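Local coordinates for protein phage related exonuclease (Haemophilus somnus 129PT, PDB 3K93) that probably degrades DNA as a phage-related exonuclease of the PD-(D/E)XK nuclease type and holds a bound sodium ion in the crystal, at residues I101-P104 with S105-L108; I139-Q142 with G143-W146. All blocks are in the same frame, centred on the assembly; numbering follows the deposited sequence.

Contact 1 of 2, residues I101-P104 with S105-L108; sequences IYVP and SRKL
Val-103 and Leu-108 face each other as an antiparallel hydrogen-bonded pair, the tight, buried base of the hairpin. Val-103 N donates to Leu-108 O at 2.8 Å, and the N-H...O angle of 166° makes the bond nearly straight. Leu-108 N returns a longer bond to Val-103 O. The two side chains leave the strands on the same face of the sheet, with Val-103 CB 4.2 Å from Leu-108 CB. Val-103 CG1 is anti to the backbone N (chi1 -169°), which turns it toward Ser-105 OG, 3.2 Å away. Here the turn folds back on Val-103.

The hairpin that joins strand 101-103 to strand 108-114 carries a G1 beta bulge: Lys-107 and Leu-108 both sit opposite Val-103. Lys-107 takes the left-handed helical conformation (phi 48°) usual for the first residue of such a bulge. Val-103 O accepts a second bond, from Arg-106 N at 3.1 Å, and the two donors reach it from opposite faces of its carbonyl plane. Lys-107 N bonds to Pro-104 O.

The turn from Pro-104 to Lys-107 is the solvent side. Pro-104 CD lies over the centre of one face of the Tyr-102 ring. The extended chain of Arg-106 leads away from strand 101-103.

Contact 2 of 2, residues I139-Q142 with G143-W146; sequences IQMQ and GYMW
Gln-140 has CG anti to its own backbone N (chi1 -178°) and runs on extended, while Tyr-144 has CG anti to the carbonyl carbon. These torsions lay the two side chains side by side, pointing the same way, one turn apart on helix 137-148. The spacing matches the QxxxY motif of RecB-type and related PD-(D/E)XK nucleases, and Asp-100, Asp-111 and Lys-113 are consistent with the rest of that family pattern.

The amide of Gln-140 meets the phenol of Tyr-144 at its hydroxyl end. Gln-140 NE2 donates to Tyr-144 OH at 3.1 Å, with a bent N-H...O angle of 141°. The amide and ring planes are 46° apart. Gln-140 CG packs 3.7 Å from Tyr-144 CE2. Gln-140 OE1 accepts from Lys-113 NZ, which together with the NE2 bond sets which end of the amide is oxygen. Gln-140 O accepts from Tyr-144 N and also lies over one face of the Tyr-144 ring, offset toward the rim.

Selenomethionine Met-141 comes to the same ring from another side. Its selenium stands at the ring edge, a Met-aromatic contact, and its bent chain carries Met-141 CE to 3.9 Å from Tyr-144 CD2. Gln-140, Met-141 and Tyr-144 all touch Asp-111 of the sodium site. The Gln-140 side chain is about 6 Å from the sodium ion.

Selenomethionine Met-145 lies between Met-141 and Gln-142, and both selenomethionines pack on Ala-153 of strand 152-158. Gln-142 turns toward helix 198-221, where Trp-146 also packs. Hydrogen bonds to Asp-197 N and Gln-195 O occupy both polar atoms of its buried amide. Met-145 CE reaches across to this amide, 3.5 Å from Gln-142 OE1.

How the contacts relate
The chain meets contact 1 first. It closes the tight hairpin between strand 101-103, outermost within the chain in the four-stranded sheet, and strand 108-114. Strand 108-114 then runs inward to the sodium site, which Asp-111 and Thr-112 form together with Asp-100, just before the first strand of the hairpin. Helix 125-135 follows, and contact 2 lies on the next helix, 137-148. It closes no loop beyond one helical turn. The contacts are in series, neither nested nor crossed. Their nearest atoms are about 6 Å apart and do not touch. Strand 108-114 connects them: it pairs with strand 101-103 and packs against helix 137-148. Trp-148 of that helix also meets the Tyr-102 ring.

Contact 1 of 2, residues I101-P104 with S105-L108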
loop_
_atom_site.group_PDB
_atom_site.type_symbol
_atom_site.label_atom_id
_atom_site.label_comp_id
_atom_site.label_asym_id
_atom_site.label_seq_id
_atom_site.Cartn_x
_atom_site.Cartn_y
_atom_site.Cartn_z
ATOM N N ILE A 101 -19.972 24.588 -9.906
ATOM C CA ILE A 101 -20.332 25.980 -10.183
ATOM C C ILE A 101 -19.833 26.414 -11.555
ATOM O O ILE A 101 -18.687 26.173 -11.917
ATOM C CB ILE A 101 -19.750 26.932 -9.129
ATOM C CG1 ILE A 101 -19.963 26.370 -7.700
ATOM C CG2 ILE A 101 -20.371 28.329 -9.268
ATOM C CD1 ILE A 101 -19.288 27.162 -6.564
ATOM N N TYR A 102 -20.721 27.045 -12.319
ATOM C CA TYR A 102 -20.395 27.625 -13.618
ATOM C C TYR A 102 -20.658 29.112 -13.501
ATOM O O TYR A 102 -21.737 29.488 -13.102
ATOM C CB TYR A 102 -21.294 27.016 -14.707
ATOM C CG TYR A 102 -21.240 27.690 -16.066
ATOM C CD1 TYR A 102 -20.031 28.053 -16.648
ATOM C CD2 TYR A 102 -22.414 27.911 -16.810
ATOM C CE1 TYR A 102 -19.980 28.648 -17.924
ATOM C CE2 TYR A 102 -22.363 28.506 -18.107
ATOM C CZ TYR A 102 -21.140 28.871 -18.633
ATOM O OH TYR A 102 -21.059 29.452 -19.864
ATOM N N VAL A 103 -19.662 29.939 -13.827
ATOM C CA VAL A 103 -19.802 31.422 -13.796
ATOM C C VAL A 103 -19.535 31.941 -15.230
ATOM O O VAL A 103 -18.369 32.217 -15.595
ATOM C CB VAL A 103 -18.818 32.072 -12.751
ATOM C CG1 VAL A 103 -19.155 33.551 -12.514
ATOM C CG2 VAL A 103 -18.860 31.301 -11.432
ATOM N N PRO A 104 -20.599 32.021 -16.070
ATOM C CA PRO A 104 -20.411 32.405 -17.468
ATOM C C PRO A 104 -19.842 33.833 -17.630
ATOM O O PRO A 104 -19.016 34.080 -18.514
ATOM C CB PRO A 104 -21.834 32.320 -18.050
ATOM C CG PRO A 104 -22.728 32.441 -16.880
ATOM C CD PRO A 104 -22.025 31.800 -15.756
ATOM N N SER A 105 -20.284 34.731 -16.754
ATOM C CA SER A 105 -19.759 36.099 -16.623
ATOM C C SER A 105 -18.202 36.145 -16.600
ATOM O O SER A 105 -17.611 37.080 -17.112
ATOM C CB SER A 105 -20.355 36.698 -15.338
ATOM O OG SER A 105 -20.666 35.614 -14.425
ATOM N N ARG A 106 -17.545 35.132 -16.023
ATOM C CA ARG A 106 -16.072 35.086 -16.007
ATOM C C ARG A 106 -15.427 33.923 -16.776
ATOM O O ARG A 106 -14.214 33.708 -16.647
ATOM C CB ARG A 106 -15.586 35.064 -14.558
ATOM C CG ARG A 106 -15.928 36.332 -13.802
ATOM C CD ARG A 106 -15.353 36.281 -12.417
ATOM N NE ARG A 106 -15.804 37.420 -11.640
ATOM C CZ ARG A 106 -15.643 37.558 -10.325
ATOM N NH1 ARG A 106 -15.028 36.618 -9.584
ATOM N NH2 ARG A 106 -16.122 38.642 -9.739
ATOM N N LYS A 107 -16.224 33.195 -17.578
ATOM C CA LYS A 107 -15.753 31.999 -18.307
ATOM C C LYS A 107 -14.989 31.078 -17.330
ATOM O O LYS A 107 -13.842 30.667 -17.578
ATOM C CB LYS A 107 -14.887 32.417 -19.505
ATOM C CG LYS A 107 -15.641 33.331 -20.508
ATOM C CD LYS A 107 -15.909 32.659 -21.832
ATOM C CE LYS A 107 -14.849 33.027 -22.887
ATOM N NZ LYS A 107 -14.601 31.891 -23.837
ATOM N N LEU A 108 -15.650 30.795 -16.208
ATOM C CA LEU A 108 -15.007 30.199 -15.038
ATOM C C LEU A 108 -15.808 29.028 -14.519
ATOM O O LEU A 108 -17.032 29.162 -14.359
ATOM C CB LEU A 108 -14.886 31.237 -13.912
ATOM C CG LEU A 108 -14.443 30.804 -12.505
ATOM C CD1 LEU A 108 -13.026 30.295 -12.542
ATOM C CD2 LEU A 108 -14.582 32.014 -11.541
#

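Contact 2 of 2, residues I139-Q142 with G143-W146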
loop_
_atom_site.group_PDB
_atom_site.type_symbol
_atom_site.label_atom_id
_atom_site.label_comp_id
_atom_site.label_asym_id
_atom_site.label_seq_id
_atom_site.Cartn_x
_atom_site.Cartn_y
_atom_site.Cartn_z
ATOM N N ILE A 139 -6.907 17.657 -14.433
ATOM C CA ILE A 139 -7.438 17.093 -15.679
ATOM C C ILE A 139 -8.978 17.145 -15.653
ATOM O O ILE A 139 -9.629 17.419 -16.673
ATOM C CB ILE A 139 -7.007 15.620 -15.864
ATOM C CG1 ILE A 139 -5.479 15.462 -15.751
ATOM C CG2 ILE A 139 -7.431 15.125 -17.211
ATOM C CD1 ILE A 139 -4.703 16.345 -16.786
ATOM N N GLN A 140 -9.545 16.883 -14.482
ATOM C CA GLN A 140 -10.989 17.003 -14.307
ATOM C C GLN A 140 -11.460 18.402 -14.705
ATOM O O GLN A 140 -12.502 18.546 -15.360
ATOM C CB GLN A 140 -11.368 16.716 -12.861
ATOM C CG GLN A 140 -12.856 16.762 -12.520
ATOM C CD GLN A 140 -13.143 16.738 -11.023
ATOM O OE1 GLN A 140 -12.250 16.973 -10.211
ATOM N NE2 GLN A 140 -14.411 16.498 -10.656
HETATM N N MSE A 141 -10.708 19.432 -14.295
HETATM C CA MSE A 141 -11.109 20.813 -14.592
HETATM C C MSE A 141 -11.002 21.059 -16.091
HETATM O O MSE A 141 -11.795 21.836 -16.628
HETATM C CB MSE A 141 -10.235 21.858 -13.849
HETATM C CG MSE A 141 -10.367 21.981 -12.333
HETATM SE SE MSE A 141 -12.174 22.107 -11.773
HETATM C CE MSE A 141 -12.316 20.301 -11.238
ATOM N N GLN A 142 -10.017 20.430 -16.764
ATOM C CA GLN A 142 -9.866 20.632 -18.205
ATOM C C GLN A 142 -11.078 20.059 -18.923
ATOM O O GLN A 142 -11.547 20.640 -19.892
ATOM C CB GLN A 142 -8.605 20.007 -18.764
ATOM C CG GLN A 142 -7.342 20.575 -18.208
ATOM C CD GLN A 142 -7.013 21.968 -18.703
ATOM O OE1 GLN A 142 -7.644 22.500 -19.633
ATOM N NE2 GLN A 142 -5.998 22.558 -18.099
ATOM N N GLY A 143 -11.585 18.945 -18.410
ATOM C CA GLY A 143 -12.785 18.324 -18.929
ATOM C C GLY A 143 -13.999 19.206 -18.735
ATOM O O GLY A 143 -14.795 19.352 -19.668
ATOM N N TYR A 144 -14.149 19.833 -17.554
ATOM C CA TYR A 144 -15.271 20.765 -17.388
ATOM C C TYR A 144 -15.125 22.017 -18.252
ATOM O O TYR A 144 -16.122 22.550 -18.761
ATOM C CB TYR A 144 -15.436 21.196 -15.932
ATOM C CG TYR A 144 -15.808 20.106 -14.928
ATOM C CD1 TYR A 144 -16.664 19.083 -15.264
ATOM C CD2 TYR A 144 -15.354 20.164 -13.612
ATOM C CE1 TYR A 144 -17.031 18.115 -14.368
ATOM C CE2 TYR A 144 -15.715 19.175 -12.684
ATOM C CZ TYR A 144 -16.566 18.156 -13.079
ATOM O OH TYR A 144 -16.952 17.153 -12.216
HETATM N N MSE A 145 -13.911 22.540 -18.383
HETATM C CA MSE A 145 -13.711 23.742 -19.183
HETATM C C MSE A 145 -14.052 23.455 -20.653
HETATM O O MSE A 145 -14.554 24.321 -21.374
HETATM C CB MSE A 145 -12.283 24.277 -19.051
HETATM C CG MSE A 145 -12.028 24.982 -17.749
HETATM SE SE MSE A 145 -10.295 25.819 -17.644
HETATM C CE MSE A 145 -9.171 24.332 -17.029
ATOM N N TRP A 146 -13.778 22.233 -21.084
ATOM C CA TRP A 146 -14.099 21.793 -22.440
ATOM C C TRP A 146 -15.616 21.751 -22.622
ATOM O O TRP A 146 -16.130 22.358 -23.524
ATOM C CB TRP A 146 -13.511 20.416 -22.687
ATOM C CG TRP A 146 -13.634 19.958 -24.039
ATOM C CD1 TRP A 146 -13.931 20.709 -25.162
ATOM C CD2 TRP A 146 -13.436 18.636 -24.486
ATOM N NE1 TRP A 146 -13.932 19.915 -26.263
ATOM C CE2 TRP A 146 -13.635 18.634 -25.881
ATOM C CE3 TRP A 146 -13.114 17.438 -23.843
ATOM C CZ2 TRP A 146 -13.505 17.493 -26.638
ATOM C CZ3 TRP A 146 -12.980 16.318 -24.584
ATOM C CH2 TRP A 146 -13.181 16.336 -25.972
#